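Local coordinates for conserved hypothetical protein (Streptococcus pneumoniae, PDB 4QDY) that is of unknown function but carries two YbbR-like domains, built mainly of beta strands, and is found here as a pair of identical subunits, at residues N15-I20 and A33-V38; D19-S24 and T62-D67; Y27-F32 and I95-G100. One frame throughout, in Å; residues are numbered along the deposited sequence.

Contact 1: N15-I20 and A33-V38; sequences NVPIDI and ASEVSV
V16 and V36 face each other as an antiparallel hydrogen-bonded pair in the beta sheet of the first YbbR-like domain, where strands 16-20 and 35-38 meet at a steep 115°. Two backbone bonds join them: V16 N gives to V36 O at 2.9 Å, and V36 N to V16 O at 2.8 Å. The pairing is brief, in keeping with this angle; beyond the neighbouring P17-E35 pair follows one weak bond, from I18 N to S34 O. The tight side is apolar. V16 sets CG2 against V38 CG2 at 3.9 Å, the two side chains crossing at about a right angle, while I18 reaches V36 CG1 with its CD1; F59, V61 and L77 pack around this group. P17 and E35 occupy the other face, which is looser here and is met by the second subunit. E35 runs out extended past CG (chi2 -179°), with its CG near P17 CA, and slants across N15, whose amide plane lies 14° from that of the carboxylate without a bond between them. Their polar ends serve the dimer: N15 ND2 bonds to Y22 O of the second subunit and E35 OE2 to I20 N of that subunit. Within the chain, E35 OE1 merely rests 3.6 Å from N15 CB.

Contact 2: D19-S24 and T62-D67; sequences DIRYNS and TADLTD
I20 CG2 presses on L65 CD1 at 3.6 Å where strands 19-21 and 62-64 run side by side, 14° from parallel, in the sheet of the first YbbR-like domain. On this buried face the small A63 offers only its CB to I20 CG1, at 4.1 Å, and the larger L65 fills the next position, its CD1 touching both I20 CG2 and Y22 CB. L65 owes this reach to a CG anti to its carbonyl carbon (chi1 -57°); I29, V97 and I99 pack against it from beyond. The Y22 ring leads off from L65, with I20 O in plane at its edge. Across the sheet, T62 CG2 lies against D19 CB, and the extended R21 runs beside D64, then crosses T66 CG2, which approaches R21 NE to 3.9 Å. Backbone bonds pass from A63 N to D19 O, R21 N to A63 O and, past the strand end, L65 N to R21 O at 2.8 Å. D64 OD1 accepts T66 N in an Asx turn and T66 OG1 at 2.7 Å, both from one face of the carboxylate. With R21 NE 4.5 Å from D64 OD1, beyond a salt bridge, the attraction is probably diffuse, and the turn, more than the arginine, fixes the carboxylate.

Contact 3: Y27-F32 and I95-G100; sequences YFISGF and ITVKIG
G100 O accepts the shortest direct bond between the two segments, 2.7 Å from F28 N and nearly straight at 175°, at one end of an antiparallel strand pair: 27-30 lies against 95-100, part of the long strand 87-113, in the sheet of the first YbbR-like domain. G100 N returns a bond to F28 O, completing a hydrogen-bonded pair, and Y27 CA makes a CA-H...O contact with G100 O. Farther along, K98 N holds S30 O at 2.9 Å, whereas the reverse bond from S30 N to K98 O is weak. A water gives a proton to K98 O at 2.7 Å and is hydrogen-bonded to S30 OG as well, linking the strands beside that weak bond.

The apolar face is built from interlocking branches. I29 has CG1 between its backbone N and carbonyl carbon (chi1 63°), which turns CG2 to V97 CG1 and I99 CG1; I29 and I99 lie side by side, while V97 crosses I29 obliquely, V97 CG1 lying 3.7 Å from I29 CB. Next to them, I99 CG2 meets Y27 CD1. From strand 9-21 I20 packs on I29, and from the loop after strand 60-64 L65 packs on I29, V97 and I99. On the other face, K98 extends fully away, its NZ making long, weak ion pairs with D140 and E142.

G31 follows with a positive phi of 92°. F32 then points toward the long strand. Its ring crosses V97 obliquely, with F32 CD2 3.8 Å from V97 CG2, and T96 O lies in the ring plane at the edge, 3.3 Å from F32 CB.

How the contacts relate
All three contacts lie in the first YbbR-like domain and reach one mixed sheet. Contacts 1 and 2 share D19 and I20 on strand 9-21, which pairs antiparallel with 35-42 and parallel with 60-64; their centres are 14 Å apart. Contact 3 is centred 10 Å from contact 2 and 14 Å from contact 1. Its segments alternate with theirs along the chain, since 27-32 falls between 19-24 and 33-38 whereas 95-100 comes last. I20 knits the set together: its CD1 packs on F32 CE1 at 3.6 Å and on I95. Strands distant in sequence thus close over a common apolar interior, while every contact also touches the second subunit.

Contact 1: N15-I20 and A33-V38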
loop_
_atom_site.group_PDB
_atom_site.type_symbol
_atom_site.label_atom_id
_atom_site.label_comp_id
_atom_site.label_asym_id
_atom_site.label_seq_id
_atom_site.Cartn_x
_atom_site.Cartn_y
_atom_site.Cartn_z
ATOM N N ASN A 15 9.493 9.296 -0.654
ATOM C CA ASN A 15 8.423 9.058 0.324
ATOM C C ASN A 15 7.237 10.023 0.083
ATOM O O ASN A 15 6.758 10.671 1.022
ATOM C CB ASN A 15 8.957 9.198 1.772
ATOM C CG ASN A 15 10.158 8.341 2.115
ATOM O OD1 ASN A 15 10.629 7.511 1.326
ATOM N ND2 ASN A 15 10.692 8.539 3.309
ATOM N N VAL A 16 6.761 10.107 -1.177
ATOM C CA VAL A 16 5.640 10.986 -1.529
ATOM C C VAL A 16 4.354 10.133 -1.542
ATOM O O VAL A 16 4.212 9.267 -2.409
ATOM C CB VAL A 16 5.854 11.748 -2.869
ATOM C CG1 VAL A 16 4.727 12.743 -3.117
ATOM C CG2 VAL A 16 7.196 12.469 -2.883
ATOM N N PRO A 17 3.419 10.336 -0.585
ATOM C CA PRO A 17 2.196 9.510 -0.578
ATOM C C PRO A 17 1.205 9.939 -1.664
ATOM O O PRO A 17 1.124 11.124 -1.990
ATOM C CB PRO A 17 1.619 9.740 0.820
ATOM C CG PRO A 17 2.124 11.072 1.234
ATOM C CD PRO A 17 3.431 11.306 0.531
ATOM N N ILE A 18 0.449 8.970 -2.208
ATOM C CA ILE A 18 -0.542 9.183 -3.270
ATOM C C ILE A 18 -1.922 9.422 -2.648
ATOM O O ILE A 18 -2.359 8.635 -1.803
ATOM C CB ILE A 18 -0.580 7.978 -4.259
ATOM C CG1 ILE A 18 0.837 7.500 -4.662
ATOM C CG2 ILE A 18 -1.454 8.299 -5.484
ATOM C CD1 ILE A 18 0.885 6.120 -5.324
ATOM N N ASP A 19 -2.616 10.490 -3.084
ATOM C CA ASP A 19 -3.956 10.791 -2.593
ATOM C C ASP A 19 -4.953 10.189 -3.587
ATOM O O ASP A 19 -5.292 10.800 -4.599
ATOM C CB ASP A 19 -4.147 12.309 -2.385
ATOM C CG ASP A 19 -5.354 12.695 -1.541
ATOM O OD1 ASP A 19 -6.467 12.189 -1.820
ATOM O OD2 ASP A 19 -5.199 13.550 -0.643
ATOM N N ILE A 20 -5.374 8.952 -3.310
ATOM C CA ILE A 20 -6.277 8.186 -4.163
ATOM C C ILE A 20 -7.731 8.480 -3.791
ATOM O O ILE A 20 -8.138 8.241 -2.655
ATOM C CB ILE A 20 -5.967 6.667 -4.056
ATOM C CG1 ILE A 20 -4.503 6.378 -4.464
ATOM C CG2 ILE A 20 -6.954 5.852 -4.901
ATOM C CD1 ILE A 20 -4.021 4.990 -4.250
ATOM N N ALA A 33 2.127 0.417 -4.793
ATOM C CA ALA A 33 3.032 0.965 -3.783
ATOM C C ALA A 33 2.442 2.254 -3.226
ATOM O O ALA A 33 2.135 3.171 -3.995
ATOM C CB ALA A 33 4.413 1.201 -4.375
ATOM N N SER A 34 2.241 2.295 -1.893
ATOM C CA SER A 34 1.647 3.406 -1.133
ATOM C C SER A 34 2.302 4.760 -1.429
ATOM O O SER A 34 1.601 5.772 -1.467
ATOM C CB SER A 34 1.768 3.138 0.365
ATOM O OG SER A 34 3.122 3.044 0.779
ATOM N N GLU A 35 3.640 4.778 -1.603
ATOM C CA GLU A 35 4.394 6.004 -1.843
ATOM C C GLU A 35 5.195 5.939 -3.144
ATOM O O GLU A 35 5.564 4.859 -3.607
ATOM C CB GLU A 35 5.344 6.294 -0.669
ATOM C CG GLU A 35 4.622 6.682 0.612
ATOM C CD GLU A 35 5.485 7.004 1.817
ATOM O OE1 GLU A 35 6.608 6.457 1.922
ATOM O OE2 GLU A 35 5.005 7.755 2.694
ATOM N N VAL A 36 5.451 7.124 -3.726
ATOM C CA VAL A 36 6.201 7.319 -4.971
ATOM C C VAL A 36 7.337 8.330 -4.750
ATOM O O VAL A 36 7.457 8.917 -3.673
ATOM C CB VAL A 36 5.283 7.779 -6.148
ATOM C CG1 VAL A 36 4.301 6.690 -6.560
ATOM C CG2 VAL A 36 4.558 9.089 -5.838
ATOM N N SER A 37 8.159 8.531 -5.787
ATOM C CA SER A 37 9.218 9.533 -5.823
ATOM C C SER A 37 8.859 10.573 -6.873
ATOM O O SER A 37 8.253 10.227 -7.887
ATOM C CB SER A 37 10.583 8.906 -6.087
ATOM O OG SER A 37 10.996 8.121 -4.981
ATOM N N VAL A 38 9.158 11.849 -6.610
ATOM C CA VAL A 38 8.820 12.924 -7.543
ATOM C C VAL A 38 10.112 13.635 -7.946
ATOM O O VAL A 38 10.837 14.145 -7.088
ATOM C CB VAL A 38 7.764 13.911 -6.957
ATOM C CG1 VAL A 38 7.477 15.060 -7.921
ATOM C CG2 VAL A 38 6.469 13.184 -6.607
#

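Contact 2: D19-S24 and T62-D67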
loop_
_atom_site.group_PDB
_atom_site.type_symbol
_atom_site.label_atom_id
_atom_site.label_comp_id
_atom_site.label_asym_id
_atom_site.label_seq_id
_atom_site.Cartn_x
_atom_site.Cartn_y
_atom_site.Cartn_z
ATOM N N ASP A 19 -2.616 10.490 -3.084
ATOM C CA ASP A 19 -3.956 10.791 -2.593
ATOM C C ASP A 19 -4.953 10.189 -3.587
ATOM O O ASP A 19 -5.292 10.800 -4.599
ATOM C CB ASP A 19 -4.147 12.309 -2.385
ATOM C CG ASP A 19 -5.354 12.695 -1.541
ATOM O OD1 ASP A 19 -6.467 12.189 -1.820
ATOM O OD2 ASP A 19 -5.199 13.550 -0.643
ATOM N N ILE A 20 -5.374 8.952 -3.310
ATOM C CA ILE A 20 -6.277 8.186 -4.163
ATOM C C ILE A 20 -7.731 8.480 -3.791
ATOM O O ILE A 20 -8.138 8.241 -2.655
ATOM C CB ILE A 20 -5.967 6.667 -4.056
ATOM C CG1 ILE A 20 -4.503 6.378 -4.464
ATOM C CG2 ILE A 20 -6.954 5.852 -4.901
ATOM C CD1 ILE A 20 -4.021 4.990 -4.250
ATOM N N ARG A 21 -8.511 8.969 -4.772
ATOM C CA ARG A 21 -9.934 9.255 -4.618
ATOM C C ARG A 21 -10.738 8.050 -5.118
ATOM O O ARG A 21 -10.576 7.631 -6.270
ATOM C CB ARG A 21 -10.334 10.552 -5.353
ATOM C CG ARG A 21 -11.825 10.879 -5.248
ATOM C CD ARG A 21 -12.198 12.177 -5.938
ATOM N NE ARG A 21 -13.649 12.383 -5.941
ATOM C CZ ARG A 21 -14.331 12.998 -4.977
ATOM N NH1 ARG A 21 -13.701 13.483 -3.913
ATOM N NH2 ARG A 21 -15.648 13.129 -5.070
ATOM N N TYR A 22 -11.587 7.490 -4.230
ATOM C CA TYR A 22 -12.453 6.335 -4.483
ATOM C C TYR A 22 -13.445 6.152 -3.331
ATOM O O TYR A 22 -13.172 6.591 -2.209
ATOM C CB TYR A 22 -11.616 5.045 -4.681
ATOM C CG TYR A 22 -11.031 4.459 -3.413
ATOM C CD1 TYR A 22 -9.938 5.052 -2.786
ATOM C CD2 TYR A 22 -11.519 3.268 -2.884
ATOM C CE1 TYR A 22 -9.398 4.518 -1.618
ATOM C CE2 TYR A 22 -10.967 2.708 -1.733
ATOM C CZ TYR A 22 -9.908 3.337 -1.101
ATOM O OH TYR A 22 -9.363 2.781 0.032
ATOM N N ASN A 23 -14.577 5.474 -3.596
ATOM C CA ASN A 23 -15.576 5.193 -2.571
ATOM C C ASN A 23 -15.085 4.003 -1.742
ATOM O O ASN A 23 -15.261 2.847 -2.135
ATOM C CB ASN A 23 -16.958 4.946 -3.200
ATOM C CG ASN A 23 -18.107 4.806 -2.224
ATOM O OD1 ASN A 23 -17.945 4.707 -0.999
ATOM N ND2 ASN A 23 -19.314 4.795 -2.760
ATOM N N SER A 24 -14.442 4.307 -0.600
ATOM C CA SER A 24 -13.854 3.327 0.318
ATOM C C SER A 24 -14.925 2.528 1.095
ATOM O O SER A 24 -14.566 1.578 1.791
ATOM C CB SER A 24 -12.917 4.019 1.305
ATOM O OG SER A 24 -13.589 5.010 2.064
ATOM N N THR A 62 -1.936 12.789 -6.896
ATOM C CA THR A 62 -3.286 12.238 -6.788
ATOM C C THR A 62 -3.581 11.202 -7.880
ATOM O O THR A 62 -2.895 11.141 -8.899
ATOM C CB THR A 62 -4.345 13.365 -6.859
ATOM O OG1 THR A 62 -4.259 14.038 -8.115
ATOM C CG2 THR A 62 -4.232 14.366 -5.715
ATOM N N ALA A 63 -4.627 10.398 -7.638
ATOM C CA ALA A 63 -5.186 9.366 -8.512
ATOM C C ALA A 63 -6.698 9.305 -8.315
ATOM O O ALA A 63 -7.163 9.445 -7.183
ATOM C CB ALA A 63 -4.541 8.016 -8.227
ATOM N N ASP A 64 -7.466 9.149 -9.404
ATOM C CA ASP A 64 -8.928 9.113 -9.330
ATOM C C ASP A 64 -9.444 7.769 -9.853
ATOM O O ASP A 64 -9.115 7.375 -10.973
ATOM C CB ASP A 64 -9.528 10.291 -10.128
ATOM C CG ASP A 64 -11.024 10.505 -9.981
ATOM O OD1 ASP A 64 -11.628 9.901 -9.068
ATOM O OD2 ASP A 64 -11.578 11.332 -10.735
ATOM N N LEU A 65 -10.241 7.063 -9.030
ATOM C CA LEU A 65 -10.779 5.742 -9.376
ATOM C C LEU A 65 -12.313 5.742 -9.517
ATOM O O LEU A 65 -12.891 4.680 -9.772
ATOM C CB LEU A 65 -10.386 4.704 -8.299
ATOM C CG LEU A 65 -8.903 4.489 -7.964
ATOM C CD1 LEU A 65 -8.764 3.446 -6.884
ATOM C CD2 LEU A 65 -8.103 4.047 -9.178
ATOM N N THR A 66 -12.964 6.915 -9.356
ATOM C CA THR A 66 -14.424 7.091 -9.405
ATOM C C THR A 66 -15.041 6.587 -10.731
ATOM O O THR A 66 -16.104 5.958 -10.692
ATOM C CB THR A 66 -14.814 8.563 -9.200
ATOM O OG1 THR A 66 -14.090 9.376 -10.124
ATOM C CG2 THR A 66 -14.564 9.045 -7.775
ATOM N N ASP A 67 -14.380 6.848 -11.880
ATOM C CA ASP A 67 -14.857 6.436 -13.206
ATOM C C ASP A 67 -14.807 4.909 -13.370
ATOM O O ASP A 67 -15.760 4.321 -13.885
ATOM C CB ASP A 67 -14.024 7.107 -14.308
#

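Contact 3: Y27-F32 and I95-G100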
loop_
_atom_site.group_PDB
_atom_site.type_symbol
_atom_site.label_atom_id
_atom_site.label_comp_id
_atom_site.label_asym_id
_atom_site.label_seq_id
_atom_site.Cartn_x
_atom_site.Cartn_y
_atom_site.Cartn_z
ATOM N N TYR A 27 -15.969 0.012 -2.340
ATOM C CA TYR A 27 -14.860 -0.722 -2.949
ATOM C C TYR A 27 -13.647 -0.853 -2.024
ATOM O O TYR A 27 -13.389 0.016 -1.190
ATOM C CB TYR A 27 -14.403 -0.026 -4.245
ATOM C CG TYR A 27 -15.505 0.211 -5.255
ATOM C CD1 TYR A 27 -15.904 -0.796 -6.130
ATOM C CD2 TYR A 27 -16.112 1.459 -5.376
ATOM C CE1 TYR A 27 -16.909 -0.579 -7.073
ATOM C CE2 TYR A 27 -17.117 1.687 -6.314
ATOM C CZ TYR A 27 -17.510 0.666 -7.163
ATOM O OH TYR A 27 -18.500 0.889 -8.088
ATOM N N PHE A 28 -12.889 -1.949 -2.215
ATOM C CA PHE A 28 -11.631 -2.259 -1.538
ATOM C C PHE A 28 -10.528 -2.280 -2.588
ATOM O O PHE A 28 -10.701 -2.919 -3.629
ATOM C CB PHE A 28 -11.716 -3.586 -0.757
ATOM C CG PHE A 28 -10.483 -3.902 0.059
ATOM C CD1 PHE A 28 -10.358 -3.445 1.366
ATOM C CD2 PHE A 28 -9.450 -4.663 -0.475
ATOM C CE1 PHE A 28 -9.215 -3.734 2.118
ATOM C CE2 PHE A 28 -8.307 -4.950 0.278
ATOM C CZ PHE A 28 -8.198 -4.483 1.569
ATOM N N ILE A 29 -9.416 -1.564 -2.350
ATOM C CA ILE A 29 -8.336 -1.488 -3.340
ATOM C C ILE A 29 -7.007 -2.013 -2.743
ATOM O O ILE A 29 -6.779 -1.915 -1.534
ATOM C CB ILE A 29 -8.158 -0.047 -3.904
ATOM C CG1 ILE A 29 -7.734 0.979 -2.819
ATOM C CG2 ILE A 29 -9.419 0.402 -4.674
ATOM C CD1 ILE A 29 -7.250 2.330 -3.354
ATOM N N SER A 30 -6.143 -2.577 -3.622
ATOM C CA SER A 30 -4.823 -3.144 -3.305
ATOM C C SER A 30 -3.981 -3.358 -4.578
ATOM O O SER A 30 -4.488 -3.188 -5.690
ATOM C CB SER A 30 -4.977 -4.473 -2.562
ATOM O OG SER A 30 -5.622 -5.450 -3.364
ATOM N N GLY A 31 -2.715 -3.743 -4.394
ATOM C CA GLY A 31 -1.800 -4.072 -5.483
ATOM C C GLY A 31 -0.930 -2.964 -6.045
ATOM O O GLY A 31 -0.459 -3.077 -7.181
ATOM N N PHE A 32 -0.675 -1.913 -5.250
ATOM C CA PHE A 32 0.141 -0.756 -5.632
ATOM C C PHE A 32 1.036 -0.307 -4.477
ATOM O O PHE A 32 0.727 -0.586 -3.316
ATOM C CB PHE A 32 -0.762 0.414 -6.082
ATOM C CG PHE A 32 -1.828 0.786 -5.076
ATOM C CD1 PHE A 32 -1.559 1.685 -4.051
ATOM C CD2 PHE A 32 -3.097 0.221 -5.143
ATOM C CE1 PHE A 32 -2.525 1.984 -3.094
ATOM C CE2 PHE A 32 -4.067 0.533 -4.190
ATOM C CZ PHE A 32 -3.775 1.415 -3.175
ATOM N N ILE A 95 0.026 3.858 -11.611
ATOM C CA ILE A 95 -0.035 2.815 -10.578
ATOM C C ILE A 95 -1.088 1.774 -10.988
ATOM O O ILE A 95 -2.077 2.125 -11.630
ATOM C CB ILE A 95 -0.305 3.366 -9.140
ATOM C CG1 ILE A 95 -1.692 4.066 -9.010
ATOM C CG2 ILE A 95 0.855 4.264 -8.669
ATOM C CD1 ILE A 95 -2.163 4.396 -7.575
ATOM N N THR A 96 -0.866 0.501 -10.620
ATOM C CA THR A 96 -1.786 -0.604 -10.919
ATOM C C THR A 96 -2.654 -0.849 -9.686
ATOM O O THR A 96 -2.128 -1.127 -8.609
ATOM C CB THR A 96 -1.006 -1.856 -11.350
ATOM O OG1 THR A 96 -0.155 -1.515 -12.446
ATOM C CG2 THR A 96 -1.922 -3.024 -11.730
ATOM N N VAL A 97 -3.981 -0.729 -9.843
ATOM C CA VAL A 97 -4.918 -0.889 -8.731
ATOM C C VAL A 97 -5.910 -2.029 -9.027
ATOM O O VAL A 97 -6.486 -2.080 -10.116
ATOM C CB VAL A 97 -5.676 0.442 -8.445
ATOM C CG1 VAL A 97 -6.591 0.310 -7.235
ATOM C CG2 VAL A 97 -4.712 1.608 -8.241
ATOM N N LYS A 98 -6.109 -2.923 -8.034
ATOM C CA LYS A 98 -7.086 -4.014 -8.064
ATOM C C LYS A 98 -8.321 -3.552 -7.293
ATOM O O LYS A 98 -8.323 -3.572 -6.058
ATOM C CB LYS A 98 -6.497 -5.324 -7.498
ATOM C CG LYS A 98 -7.480 -6.500 -7.488
ATOM C CD LYS A 98 -6.928 -7.711 -6.750
ATOM C CE LYS A 98 -7.943 -8.825 -6.660
ATOM N NZ LYS A 98 -7.418 -9.989 -5.901
ATOM N N ILE A 99 -9.342 -3.079 -8.018
ATOM C CA ILE A 99 -10.576 -2.588 -7.407
ATOM C C ILE A 99 -11.546 -3.763 -7.285
ATOM O O ILE A 99 -11.924 -4.364 -8.291
ATOM C CB ILE A 99 -11.184 -1.396 -8.204
ATOM C CG1 ILE A 99 -10.119 -0.305 -8.485
ATOM C CG2 ILE A 99 -12.417 -0.824 -7.477
ATOM C CD1 ILE A 99 -10.517 0.801 -9.484
ATOM N N GLY A 100 -11.904 -4.093 -6.053
ATOM C CA GLY A 100 -12.838 -5.167 -5.740
ATOM C C GLY A 100 -13.943 -4.680 -4.829
ATOM O O GLY A 100 -13.771 -3.666 -4.147
HETATM O O HOH W 1 -8.599 -5.361 -4.007
#